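PDB 4Z8A: RIM-binding protein, isoform F from Drosophila melanogaster, which probably takes part in organising the presynaptic active zone, its SH3 domain binding a peptide derived from the calcium channel Cacophony. Local coordinates for residues L18-P23 with F39-I44; E43-Y48 with G59-V64; D50-G55 with R65-S70. All blocks are in the same frame, centred on the assembly; numbering follows the deposited sequence. Where two conformers were deposited one is given.

Contact 1: L18-P23 with F39-I44; sequences LYDYDP and FKTGEI
Tyr21 and Phe39 face each other as an antiparallel hydrogen-bonded pair, a single bridge in which Tyr21 N gives to Phe39 O at 2.8 Å and Phe39 N returns the bond to Tyr21 O at 3.0 Å, the two chains running at 147° to one another. Tyr21 CB sits over one face of the Phe39 ring, toward its rim and 3.4 Å from Phe39 CZ: a CH-pi contact. Phe39 CG is wedged between its own backbone N and carbonyl carbon (chi1 53°), and that turn brings the ring against Tyr21 CB. The two rings meet obliquely; that of Tyr21 runs on to Phe72, packing edge-to-face, and its OH bonds to Glu36.

On the other side of the bridge, Asp20 reaches across to Thr41. Its OD1 takes two bonds: Thr41 N arrives almost straight, 2.8 Å away and nearly in line with the C-O bond, while Thr41 OG1 comes in from above the carboxylate plane at 3.0 Å. In one of its two conformers Lys40 lays CD 3.7 Å from Asp20 CG, with Lys40 NZ 4.1 Å from Asp20 OD2, beyond a salt bridge. Lys40 N gives to Glu43 OE1 across the type II turn from Lys40 to Glu43.

This is the base of the RT loop of an SH3 domain, with Tyr19 and Tyr21 packed against the bound peptide and Tyr19 OH bonded to its backbone. Two donors from one threonine fix the Asp20 carboxylate, and a lysine that is close in one conformer may add some long-range stabilisation.

Contact 2: E43-Y48 with G59-V64; sequences EIILVY and GELDGV
Ile45 and Leu61 make the dense end of this contact, Ile45 CD1 lying 3.6 Å from Leu61 CD2 in one of the two conformers of Ile45. Leu61 CG stands opposite the backbone N (chi1 170°), which carries its methyls toward strand 44-48: CD2 meets both Ile45 CD1 and the carboxylate of Glu43, while Leu61 CD1 lies 3.7 Å from Ile44 O. Next along, Ile45 CG2 rests against Gly59 CA. Leu46 and Glu60 form the hydrogen-bonded pair, Glu60 N to Leu46 O at 2.9 Å and Leu46 N to Glu60 O at 3.2 Å; Val47 and Gly59 follow as a non-hydrogen-bonded pair with CA atoms 4.5 Å apart.

The face bearing Leu46 and Glu60 is looser. There Glu60 CB touches the edge of the Tyr48 ring, 3.9 Å from Tyr48 CE1, with the carboxylate plane 84° from the ring. The Glu60 chain then bends at chi2 (-85°), and OE2 accepts from Gly63 N in the type I' turn. At the exposed end Glu43 OE2 and Asp62 OD2 approach to 3.6 Å, a probably unfavourable pairing of like charges; the other Glu43 oxygen is the one engaged by Lys40 N.

Strands 44-48 and 56-61 are the two middle strands of the four-stranded antiparallel sheet. Strand 12-16 flanks the first and strand 64-69 the second, while Phe39 covers Ile45 and Leu61 from the loop before strand 44-48.

Contact 3: D50-G55 with R65-S70; sequences DMDEDG and RGLVPS
A single carbonyl oxygen carries nearly all the polar contact here: Gly55 O accepts from both the backbone and the side chain of Ser70. Ser70 N comes in almost in line with the C=O bond at 3.1 Å, whereas Ser70 OG lies in the carbonyl plane, on a lone pair, at 2.8 Å. The hydroxyl gets there because chi1 of 59° tucks OG between the serine's own backbone N and carbonyl carbon, folding it back beside the amide.

Met51 adds a small apolar touch. Its chain bends at chi3, and the CE methyl comes to rest 3.8 Å from Ser70 CB and equally close to OG, while Tyr57 packs on both residues. Further down the strand, Asp52 OD2 and Leu67 CD1 meet more loosely at 4.3 Å.

The loop supplies its own shape. Residues Asp52 to Gly55 form a type I turn, closed by Gly55 N to Asp52 O at 3.0 Å, and Asp52 OD1 makes an Asx turn by accepting from Asp54 N at 2.9 Å, from above its carboxylate plane. The same oxygen also receives Phe56 N.

This is the n-Src loop of the SH3 fold, set against the end of strand 64-69, where Pro69 and Ser70 each pack on an apolar side chain of the bound peptide and Asp54 lies against a basic one. The paired bonds from Ser70 satisfy the carbonyl of a buried glycine and tie the loop to residues that touch the peptide.

Overall arrangement
From the N terminus, the chain leaves strand 12-16, passes through 18-23 and returns at 39-44, so contact 1 closes the long RT loop with its two short helices. Contact 2 begins where contact 1 ends, sharing Glu43 and Ile44, and pairs strand 44-48 with strand 56-61. Contact 3 crosses it in sequence: the loop 50-55 lies inside the span closed by contact 2, but its partner 65-70 comes after it. Phe39 of contact 1 also bridges to contact 2 and, through Val68 and Pro69, to contact 3. Strands 56-61 and 64-69 unite contacts 2 and 3, and contacts 1 and 3 both reach the peptide.

Contact 1: L18-P23 with F39-I44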
ATOM      1  N   LEU A  18      -6.714   0.746  -6.988  1.00  9.76           N
ATOM      2  CA  LEU A  18      -7.243   1.483  -8.131  1.00 10.89           C
ATOM      3  C   LEU A  18      -6.469   1.259  -9.419  1.00 11.67           C
ATOM      4  O   LEU A  18      -6.933   1.626 -10.508  1.00 12.43           O
ATOM      5  CB  LEU A  18      -7.258   2.993  -7.812  1.00 11.65           C
ATOM      6  CG  LEU A  18      -8.230   3.358  -6.685  1.00 11.04           C
ATOM      7  CD1 LEU A  18      -8.159   4.860  -6.397  1.00 14.28           C
ATOM      8  CD2 LEU A  18      -9.671   2.970  -7.050  1.00 15.19           C
ATOM      9  N   TYR A  19      -5.290   0.644  -9.295  1.00 14.61           N
ATOM     10  CA  TYR A  19      -4.392   0.418 -10.421  1.00 12.32           C
ATOM     11  C   TYR A  19      -3.654  -0.896 -10.222  1.00 11.61           C
ATOM     12  O   TYR A  19      -3.390  -1.276  -9.073  1.00 13.29           O
ATOM     13  CB  TYR A  19      -3.365   1.559 -10.538  1.00 13.68           C
ATOM     14  CG  TYR A  19      -4.026   2.902 -10.707  1.00  9.68           C
ATOM     15  CD1 TYR A  19      -4.393   3.364 -11.972  1.00  9.82           C
ATOM     16  CD2 TYR A  19      -4.323   3.693  -9.607  1.00 12.27           C
ATOM     17  CE1 TYR A  19      -5.040   4.614 -12.136  1.00 10.65           C
ATOM     18  CE2 TYR A  19      -4.967   4.928  -9.765  1.00 12.12           C
ATOM     19  CZ  TYR A  19      -5.309   5.379 -11.026  1.00 14.48           C
ATOM     20  OH  TYR A  19      -5.943   6.605 -11.139  1.00 14.97           O
ATOM     21  N   ASP A  20      -3.298  -1.558 -11.323  1.00 10.08           N
ATOM     22  CA  ASP A  20      -2.510  -2.798 -11.226  1.00 11.98           C
ATOM     23  C   ASP A  20      -1.131  -2.477 -10.704  1.00 13.85           C
ATOM     24  O   ASP A  20      -0.556  -1.462 -11.108  1.00 12.43           O
ATOM     25  CB  ASP A  20      -2.367  -3.474 -12.576  1.00 14.39           C
ATOM     26  CG  ASP A  20      -3.677  -3.969 -13.129  1.00 18.75           C
ATOM     27  OD1 ASP A  20      -4.689  -3.984 -12.404  1.00 16.24           O
ATOM     28  OD2 ASP A  20      -3.694  -4.341 -14.314  1.00 20.11           O
ATOM     29  N   TYR A  21      -0.575  -3.346  -9.849  1.00 12.93           N
ATOM     30  CA  TYR A  21       0.810  -3.193  -9.410  1.00 10.35           C
ATOM     31  C   TYR A  21       1.587  -4.500  -9.397  1.00 14.08           C
ATOM     32  O   TYR A  21       1.292  -5.395  -8.616  1.00 15.38           O
ATOM     33  CB  TYR A  21       0.876  -2.581  -8.011  1.00 12.77           C
ATOM     34  CG  TYR A  21       2.266  -2.178  -7.556  1.00 10.89           C
ATOM     35  CD1 TYR A  21       2.923  -1.097  -8.147  1.00 11.35           C
ATOM     36  CD2 TYR A  21       2.892  -2.825  -6.493  1.00 12.72           C
ATOM     37  CE1 TYR A  21       4.182  -0.698  -7.726  1.00 13.62           C
ATOM     38  CE2 TYR A  21       4.157  -2.416  -6.047  1.00 12.52           C
ATOM     39  CZ  TYR A  21       4.794  -1.361  -6.675  1.00 12.01           C
ATOM     40  OH  TYR A  21       6.021  -0.939  -6.265  1.00 13.49           O
ATOM     41  N   ASP A  22       2.584  -4.577 -10.271  1.00 11.83           N
ATOM     42  CA  ASP A  22       3.577  -5.646 -10.249  1.00 13.92           C
ATOM     43  C   ASP A  22       4.923  -5.000  -9.963  1.00 11.16           C
ATOM     44  O   ASP A  22       5.435  -4.236 -10.777  1.00 14.38           O
ATOM     45  CB  ASP A  22       3.582  -6.394 -11.580  1.00 19.24           C
ATOM     46  CG  ASP A  22       4.522  -7.594 -11.581  1.00 25.74           C
ATOM     47  OD1 ASP A  22       5.315  -7.744 -10.627  1.00 26.65           O
ATOM     48  OD2 ASP A  22       4.458  -8.386 -12.539  1.00 26.17           O
ATOM     49  N   PRO A  23       5.489  -5.277  -8.791  1.00 13.69           N
ATOM     50  CA  PRO A  23       6.728  -4.622  -8.373  1.00 16.59           C
ATOM     51  C   PRO A  23       7.828  -4.782  -9.415  1.00 14.32           C
ATOM     52  O   PRO A  23       8.619  -3.866  -9.568  1.00 15.07           O
ATOM     53  CB  PRO A  23       7.090  -5.341  -7.068  1.00 13.93           C
ATOM     54  CG  PRO A  23       5.783  -5.906  -6.574  1.00 19.08           C
ATOM     55  CD  PRO A  23       4.961  -6.201  -7.770  1.00 19.99           C
ATOM     56  N   PHE A  39      -0.680  -6.851  -6.955  1.00 11.55           N
ATOM     57  CA  PHE A  39      -2.145  -6.833  -6.928  1.00 10.16           C
ATOM     58  C   PHE A  39      -2.736  -6.232  -8.196  1.00 12.95           C
ATOM     59  O   PHE A  39      -2.014  -5.649  -9.008  1.00 13.25           O
ATOM     60  CB  PHE A  39      -2.669  -6.073  -5.695  1.00 12.79           C
ATOM     61  CG  PHE A  39      -2.105  -4.676  -5.540  1.00 10.79           C
ATOM     62  CD1 PHE A  39      -2.689  -3.604  -6.180  1.00 10.95           C
ATOM     63  CD2 PHE A  39      -0.981  -4.452  -4.755  1.00 10.01           C
ATOM     64  CE1 PHE A  39      -2.182  -2.335  -6.030  1.00 13.43           C
ATOM     65  CE2 PHE A  39      -0.474  -3.202  -4.597  1.00 13.65           C
ATOM     66  CZ  PHE A  39      -1.076  -2.128  -5.244  1.00 13.09           C
ATOM     67  N   LYS A  40      -4.052  -6.386  -8.348  0.66 13.66           N
ATOM     68  CA  LYS A  40      -4.774  -5.905  -9.527  0.66 14.37           C
ATOM     69  C   LYS A  40      -5.876  -4.930  -9.146  0.66 12.23           C
ATOM     70  O   LYS A  40      -6.433  -4.982  -8.049  0.66 12.02           O
ATOM     71  CB  LYS A  40      -5.371  -7.081 -10.307  0.66 15.61           C
ATOM     72  CG  LYS A  40      -4.317  -8.062 -10.860  0.66 16.57           C
ATOM     73  CD  LYS A  40      -3.566  -7.477 -12.046  0.66 15.43           C
ATOM     74  CE  LYS A  40      -2.649  -8.521 -12.686  0.66 27.11           C
ATOM     75  NZ  LYS A  40      -2.094  -8.063 -13.985  0.66 32.56           N
ATOM     76  N   THR A  41      -6.194  -4.037 -10.070  1.00 13.91           N
ATOM     77  CA  THR A  41      -7.295  -3.102  -9.871  1.00  9.23           C
ATOM     78  C   THR A  41      -8.560  -3.797  -9.354  1.00  9.60           C
ATOM     79  O   THR A  41      -8.948  -4.828  -9.882  1.00 13.94           O
ATOM     80  CB  THR A  41      -7.622  -2.417 -11.184  1.00 11.20           C
ATOM     81  OG1 THR A  41      -6.460  -1.730 -11.652  1.00 13.23           O
ATOM     82  CG2 THR A  41      -8.804  -1.416 -11.034  1.00 11.86           C
ATOM     83  N   GLY A  42      -9.196  -3.229  -8.336  1.00 12.70           N
ATOM     84  CA  GLY A  42     -10.439  -3.817  -7.824  1.00 10.48           C
ATOM     85  C   GLY A  42     -10.235  -4.793  -6.676  1.00 11.32           C
ATOM     86  O   GLY A  42     -11.192  -5.109  -5.965  1.00 14.08           O
ATOM     87  N   GLU A  43      -9.001  -5.282  -6.480  1.00 12.85           N
ATOM     88  CA  GLU A  43      -8.760  -6.156  -5.331  1.00 10.46           C
ATOM     89  C   GLU A  43      -8.695  -5.326  -4.072  1.00 13.13           C
ATOM     90  O   GLU A  43      -8.300  -4.172  -4.115  1.00 14.92           O
ATOM     91  CB  GLU A  43      -7.457  -6.955  -5.480  1.00  9.53           C
ATOM     92  CG  GLU A  43      -7.484  -7.901  -6.645  1.00 12.30           C
ATOM     93  CD  GLU A  43      -6.355  -8.893  -6.594  1.00 15.98           C
ATOM     94  OE1 GLU A  43      -5.230  -8.527  -6.948  1.00 15.03           O
ATOM     95  OE2 GLU A  43      -6.598 -10.039  -6.177  1.00 23.78           O
ATOM     96  N   ILE A  44      -9.064  -5.923  -2.951  1.00 11.97           N
ATOM     97  CA  ILE A  44      -9.017  -5.201  -1.687  0.71 11.42           C
ATOM     98  C   ILE A  44      -7.919  -5.744  -0.774  1.00 14.16           C
ATOM     99  O   ILE A  44      -7.819  -6.939  -0.529  1.00 12.82           O
ATOM    100  CB  ILE A  44     -10.383  -5.243  -0.974  0.71 17.10           C
ATOM    101  CG1 ILE A  44     -11.411  -4.517  -1.837  0.71 11.80           C
ATOM    102  CG2 ILE A  44     -10.290  -4.584   0.389  0.71 11.59           C
ATOM    103  CD1 ILE A  44     -12.803  -4.491  -1.244  0.71 11.37           C
TER

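Contact 2: E43-Y48 with G59-V64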
ATOM      1  N   GLU A  43      -9.001  -5.282  -6.480  1.00 12.85           N
ATOM      2  CA  GLU A  43      -8.760  -6.156  -5.331  1.00 10.46           C
ATOM      3  C   GLU A  43      -8.695  -5.326  -4.072  1.00 13.13           C
ATOM      4  O   GLU A  43      -8.300  -4.172  -4.115  1.00 14.92           O
ATOM      5  CB  GLU A  43      -7.457  -6.955  -5.480  1.00  9.53           C
ATOM      6  CG  GLU A  43      -7.484  -7.901  -6.645  1.00 12.30           C
ATOM      7  CD  GLU A  43      -6.355  -8.893  -6.594  1.00 15.98           C
ATOM      8  OE1 GLU A  43      -5.230  -8.527  -6.948  1.00 15.03           O
ATOM      9  OE2 GLU A  43      -6.598 -10.039  -6.177  1.00 23.78           O
ATOM     10  N   ILE A  44      -9.064  -5.923  -2.951  1.00 11.97           N
ATOM     11  CA  ILE A  44      -9.017  -5.201  -1.687  0.71 11.42           C
ATOM     12  C   ILE A  44      -7.919  -5.744  -0.774  1.00 14.16           C
ATOM     13  O   ILE A  44      -7.819  -6.939  -0.529  1.00 12.82           O
ATOM     14  CB  ILE A  44     -10.383  -5.243  -0.974  0.71 17.10           C
ATOM     15  CG1 ILE A  44     -11.411  -4.517  -1.837  0.71 11.80           C
ATOM     16  CG2 ILE A  44     -10.290  -4.584   0.389  0.71 11.59           C
ATOM     17  CD1 ILE A  44     -12.803  -4.491  -1.244  0.71 11.37           C
ATOM     18  N   ILE A  45      -7.093  -4.818  -0.295  1.00  9.34           N
ATOM     19  CA  ILE A  45      -5.944  -5.112   0.555  0.57 11.67           C
ATOM     20  C   ILE A  45      -6.282  -4.813   2.000  1.00 12.58           C
ATOM     21  O   ILE A  45      -6.777  -3.736   2.296  1.00 12.31           O
ATOM     22  CB  ILE A  45      -4.711  -4.251   0.167  0.57 12.18           C
ATOM     23  CG1 ILE A  45      -4.530  -4.198  -1.358  0.57 12.78           C
ATOM     24  CG2 ILE A  45      -3.450  -4.701   0.925  0.57 12.81           C
ATOM     25  CD1 ILE A  45      -4.259  -5.514  -2.012  0.57 13.08           C
ATOM     26  N   LEU A  46      -6.033  -5.760   2.902  1.00  8.84           N
ATOM     27  CA  LEU A  46      -6.140  -5.448   4.332  1.00 11.46           C
ATOM     28  C   LEU A  46      -4.847  -4.791   4.775  1.00 14.03           C
ATOM     29  O   LEU A  46      -3.776  -5.380   4.630  1.00 14.51           O
ATOM     30  CB  LEU A  46      -6.397  -6.706   5.172  1.00 10.58           C
ATOM     31  CG  LEU A  46      -7.793  -7.318   5.072  1.00 10.46           C
ATOM     32  CD1 LEU A  46      -7.815  -8.686   5.721  1.00 13.29           C
ATOM     33  CD2 LEU A  46      -8.819  -6.402   5.733  1.00 11.45           C
ATOM     34  N   VAL A  47      -4.943  -3.586   5.330  1.00 10.44           N
ATOM     35  CA  VAL A  47      -3.774  -2.798   5.690  1.00 14.43           C
ATOM     36  C   VAL A  47      -3.644  -2.708   7.215  1.00 13.81           C
ATOM     37  O   VAL A  47      -4.603  -2.402   7.907  1.00 13.88           O
ATOM     38  CB  VAL A  47      -3.875  -1.389   5.063  1.00 19.54           C
ATOM     39  CG1 VAL A  47      -2.912  -0.449   5.715  1.00 20.76           C
ATOM     40  CG2 VAL A  47      -3.667  -1.485   3.544  1.00 18.36           C
ATOM     41  N   TYR A  48      -2.454  -2.995   7.732  1.00 11.43           N
ATOM     42  CA  TYR A  48      -2.215  -3.046   9.170  1.00 12.98           C
ATOM     43  C   TYR A  48      -1.402  -1.853   9.646  1.00 16.04           C
ATOM     44  O   TYR A  48      -0.272  -1.682   9.234  1.00 15.03           O
ATOM     45  CB  TYR A  48      -1.474  -4.347   9.529  1.00 13.89           C
ATOM     46  CG  TYR A  48      -2.269  -5.548   9.104  1.00 16.18           C
ATOM     47  CD1 TYR A  48      -2.181  -6.062   7.815  1.00 18.44           C
ATOM     48  CD2 TYR A  48      -3.163  -6.134   9.974  1.00 21.65           C
ATOM     49  CE1 TYR A  48      -2.958  -7.127   7.427  1.00 16.59           C
ATOM     50  CE2 TYR A  48      -3.923  -7.198   9.597  1.00 23.35           C
ATOM     51  CZ  TYR A  48      -3.828  -7.687   8.339  1.00 22.50           C
ATOM     52  OH  TYR A  48      -4.622  -8.752   8.015  1.00 21.24           O
ATOM     53  N   GLY A  59       0.469  -4.831   3.970  1.00 12.43           N
ATOM     54  CA  GLY A  59      -0.817  -5.336   3.533  1.00 13.18           C
ATOM     55  C   GLY A  59      -0.881  -6.851   3.431  1.00 15.49           C
ATOM     56  O   GLY A  59       0.140  -7.532   3.411  1.00 13.22           O
ATOM     57  N   GLU A  60      -2.104  -7.358   3.353  1.00 12.31           N
ATOM     58  CA  GLU A  60      -2.362  -8.783   3.113  1.00 10.09           C
ATOM     59  C   GLU A  60      -3.301  -8.924   1.945  1.00 13.50           C
ATOM     60  O   GLU A  60      -4.243  -8.127   1.804  1.00 12.17           O
ATOM     61  CB  GLU A  60      -2.982  -9.446   4.338  1.00 12.97           C
ATOM     62  CG  GLU A  60      -3.140 -10.966   4.221  1.00 14.79           C
ATOM     63  CD  GLU A  60      -4.410 -11.419   3.518  1.00 22.07           C
ATOM     64  OE1 GLU A  60      -5.337 -10.588   3.302  1.00 17.13           O
ATOM     65  OE2 GLU A  60      -4.485 -12.627   3.192  1.00 21.17           O
ATOM     66  N   LEU A  61      -3.065  -9.933   1.117  1.00 11.84           N
ATOM     67  CA  LEU A  61      -3.967 -10.205   0.001  1.00 12.95           C
ATOM     68  C   LEU A  61      -3.857 -11.665  -0.401  1.00 18.05           C
ATOM     69  O   LEU A  61      -2.784 -12.137  -0.755  1.00 18.25           O
ATOM     70  CB  LEU A  61      -3.658  -9.287  -1.194  1.00 14.85           C
ATOM     71  CG  LEU A  61      -4.376  -9.620  -2.507  1.00 13.78           C
ATOM     72  CD1 LEU A  61      -5.908  -9.491  -2.376  1.00 13.89           C
ATOM     73  CD2 LEU A  61      -3.865  -8.727  -3.666  1.00 11.03           C
ATOM     74  N   ASP A  62      -4.978 -12.367  -0.322  1.00 16.70           N
ATOM     75  CA  ASP A  62      -5.056 -13.789  -0.685  1.00 23.74           C
ATOM     76  C   ASP A  62      -3.903 -14.638  -0.121  1.00 20.35           C
ATOM     77  O   ASP A  62      -3.264 -15.406  -0.848  1.00 29.38           O
ATOM     78  CB  ASP A  62      -5.117 -13.949  -2.206  1.00 27.95           C
ATOM     79  CG  ASP A  62      -6.439 -13.445  -2.796  1.00 33.21           C
ATOM     80  OD1 ASP A  62      -7.502 -13.643  -2.154  1.00 33.17           O
ATOM     81  OD2 ASP A  62      -6.415 -12.865  -3.899  1.00 40.55           O
ATOM     82  N   GLY A  63      -3.642 -14.497   1.171  1.00 17.27           N
ATOM     83  CA  GLY A  63      -2.691 -15.364   1.842  1.00 22.98           C
ATOM     84  C   GLY A  63      -1.248 -14.894   1.803  1.00 27.86           C
ATOM     85  O   GLY A  63      -0.383 -15.503   2.420  1.00 27.67           O
ATOM     86  N   VAL A  64      -0.990 -13.813   1.075  1.00 14.52           N
ATOM     87  CA  VAL A  64       0.356 -13.236   0.953  1.00 21.54           C
ATOM     88  C   VAL A  64       0.409 -11.868   1.637  1.00 20.84           C
ATOM     89  O   VAL A  64      -0.534 -11.095   1.518  1.00 14.83           O
ATOM     90  CB  VAL A  64       0.761 -13.068  -0.519  1.00 22.02           C
ATOM     91  CG1 VAL A  64       2.229 -12.717  -0.633  1.00 24.55           C
ATOM     92  CG2 VAL A  64       0.448 -14.326  -1.320  1.00 33.28           C
TER

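Contact 3: D50-G55 with R65-S70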
ATOM      1  N   ASP A  50      -0.099   2.110  10.303  1.00 17.25           N
ATOM      2  CA  ASP A  50       0.125   3.330   9.523  1.00 15.78           C
ATOM      3  C   ASP A  50       1.041   3.099   8.319  1.00 16.59           C
ATOM      4  O   ASP A  50       1.769   2.124   8.287  1.00 16.24           O
ATOM      5  CB  ASP A  50       0.764   4.422  10.386  1.00 26.92           C
ATOM      6  CG  ASP A  50       0.137   4.545  11.764  1.00 41.27           C
ATOM      7  OD1 ASP A  50      -1.099   4.435  11.879  1.00 37.14           O
ATOM      8  OD2 ASP A  50       0.892   4.776  12.733  1.00 51.64           O
ATOM      9  N   MET A  51       1.041   4.016   7.353  1.00 13.55           N
ATOM     10  CA  MET A  51       2.049   3.918   6.295  1.00 14.06           C
ATOM     11  C   MET A  51       3.427   4.177   6.897  1.00 17.80           C
ATOM     12  O   MET A  51       3.558   4.862   7.907  1.00 18.02           O
ATOM     13  CB  MET A  51       1.758   4.886   5.135  1.00 22.33           C
ATOM     14  CG  MET A  51       2.041   6.348   5.382  1.00 21.88           C
ATOM     15  SD  MET A  51       1.911   7.363   3.866  1.00 21.90           S
ATOM     16  CE  MET A  51       0.205   7.110   3.377  1.00 17.92           C
ATOM     17  N   ASP A  52       4.458   3.602   6.296  1.00 15.87           N
ATOM     18  CA  ASP A  52       5.809   3.842   6.795  1.00 14.05           C
ATOM     19  C   ASP A  52       6.313   5.173   6.256  1.00 14.74           C
ATOM     20  O   ASP A  52       5.606   5.866   5.515  1.00 16.73           O
ATOM     21  CB  ASP A  52       6.779   2.671   6.452  1.00 18.82           C
ATOM     22  CG  ASP A  52       7.006   2.470   4.949  1.00 17.27           C
ATOM     23  OD1 ASP A  52       6.813   3.418   4.151  1.00 16.89           O
ATOM     24  OD2 ASP A  52       7.447   1.346   4.575  1.00 17.60           O
ATOM     25  N   GLU A  53       7.533   5.547   6.629  1.00 18.31           N
ATOM     26  CA  GLU A  53       8.041   6.852   6.254  1.00 19.76           C
ATOM     27  C   GLU A  53       8.272   6.999   4.749  1.00 19.00           C
ATOM     28  O   GLU A  53       8.440   8.114   4.263  1.00 18.45           O
ATOM     29  CB  GLU A  53       9.324   7.153   7.027  1.00 28.48           C
ATOM     30  CG  GLU A  53      10.407   6.115   6.892  1.00 45.16           C
ATOM     31  CD  GLU A  53      11.631   6.448   7.729  1.00 58.15           C
ATOM     32  OE1 GLU A  53      11.695   7.569   8.284  1.00 64.38           O
ATOM     33  OE2 GLU A  53      12.527   5.587   7.835  1.00 65.82           O
ATOM     34  N   ASP A  54       8.230   5.894   4.008  1.00 12.16           N
ATOM     35  CA  ASP A  54       8.429   5.933   2.561  1.00 12.01           C
ATOM     36  C   ASP A  54       7.123   5.937   1.787  1.00 17.42           C
ATOM     37  O   ASP A  54       7.117   6.073   0.565  1.00 18.05           O
ATOM     38  CB  ASP A  54       9.273   4.744   2.106  1.00 15.63           C
ATOM     39  CG  ASP A  54      10.628   4.706   2.783  1.00 17.67           C
ATOM     40  OD1 ASP A  54      11.262   5.777   2.917  1.00 21.68           O
ATOM     41  OD2 ASP A  54      11.046   3.607   3.175  1.00 18.07           O
ATOM     42  N   GLY A  55       6.014   5.775   2.500  1.00 13.51           N
ATOM     43  CA  GLY A  55       4.725   5.758   1.848  1.00 11.36           C
ATOM     44  C   GLY A  55       4.081   4.404   1.622  1.00 13.19           C
ATOM     45  O   GLY A  55       3.061   4.313   0.938  1.00 12.77           O
ATOM     46  N   ARG A  65       1.491 -11.587   2.364  1.00 18.34           N
ATOM     47  CA  ARG A  65       1.687 -10.300   3.025  1.00 17.70           C
ATOM     48  C   ARG A  65       2.884  -9.554   2.442  1.00 19.73           C
ATOM     49  O   ARG A  65       3.874 -10.170   2.062  1.00 17.81           O
ATOM     50  CB  ARG A  65       1.869 -10.500   4.527  1.00 26.06           C
ATOM     51  CG  ARG A  65       0.634 -11.078   5.158  1.00 30.33           C
ATOM     52  CD  ARG A  65       0.811 -11.440   6.604  1.00 37.53           C
ATOM     53  NE  ARG A  65      -0.318 -12.268   7.020  1.00 44.55           N
ATOM     54  CZ  ARG A  65      -1.435 -11.795   7.565  1.00 47.05           C
ATOM     55  NH1 ARG A  65      -1.581 -10.490   7.780  1.00 34.52           N
ATOM     56  NH2 ARG A  65      -2.406 -12.630   7.898  1.00 43.61           N
ATOM     57  N   GLY A  66       2.786  -8.234   2.346  1.00 11.87           N
ATOM     58  CA  GLY A  66       3.907  -7.449   1.862  1.00 11.21           C
ATOM     59  C   GLY A  66       3.561  -5.988   1.800  1.00 12.13           C
ATOM     60  O   GLY A  66       2.398  -5.610   1.971  1.00 12.35           O
ATOM     61  N   LEU A  67       4.564  -5.166   1.496  1.00 11.09           N
ATOM     62  CA  LEU A  67       4.370  -3.734   1.420  1.00  9.60           C
ATOM     63  C   LEU A  67       3.655  -3.347   0.123  1.00 10.03           C
ATOM     64  O   LEU A  67       3.928  -3.894  -0.945  1.00 13.31           O
ATOM     65  CB  LEU A  67       5.721  -3.013   1.522  1.00 13.56           C
ATOM     66  CG  LEU A  67       6.484  -3.212   2.838  1.00 17.63           C
ATOM     67  CD1 LEU A  67       7.864  -2.561   2.754  1.00 16.38           C
ATOM     68  CD2 LEU A  67       5.716  -2.661   4.028  1.00 17.27           C
ATOM     69  N   VAL A  68       2.747  -2.381   0.238  1.00 11.22           N
ATOM     70  CA  VAL A  68       1.992  -1.870  -0.909  1.00 10.05           C
ATOM     71  C   VAL A  68       2.099  -0.341  -0.989  1.00 11.75           C
ATOM     72  O   VAL A  68       2.066   0.349   0.027  1.00 11.31           O
ATOM     73  CB  VAL A  68       0.509  -2.299  -0.831  1.00 18.26           C
ATOM     74  CG1 VAL A  68       0.401  -3.804  -0.801  1.00 13.90           C
ATOM     75  CG2 VAL A  68      -0.143  -1.727   0.392  1.00 17.70           C
ATOM     76  N   PRO A  69       2.270   0.190  -2.206  1.00 13.09           N
ATOM     77  CA  PRO A  69       2.404   1.646  -2.380  1.00 10.53           C
ATOM     78  C   PRO A  69       1.075   2.379  -2.157  1.00 11.38           C
ATOM     79  O   PRO A  69       0.097   2.092  -2.833  1.00 12.72           O
ATOM     80  CB  PRO A  69       2.854   1.793  -3.842  1.00 12.75           C
ATOM     81  CG  PRO A  69       2.306   0.618  -4.537  1.00 13.49           C
ATOM     82  CD  PRO A  69       2.277  -0.531  -3.491  1.00 14.93           C
ATOM     83  N   SER A  70       1.059   3.313  -1.216  1.00  9.73           N
ATOM     84  CA  SER A  70      -0.179   3.991  -0.837  1.00 12.79           C
ATOM     85  C   SER A  70      -0.833   4.700  -2.017  1.00 12.67           C
ATOM     86  O   SER A  70      -2.051   4.836  -2.064  1.00 10.23           O
ATOM     87  CB  SER A  70       0.100   4.987   0.285  1.00 12.55           C
ATOM     88  OG  SER A  70       1.069   5.954  -0.125  1.00 11.55           O
TER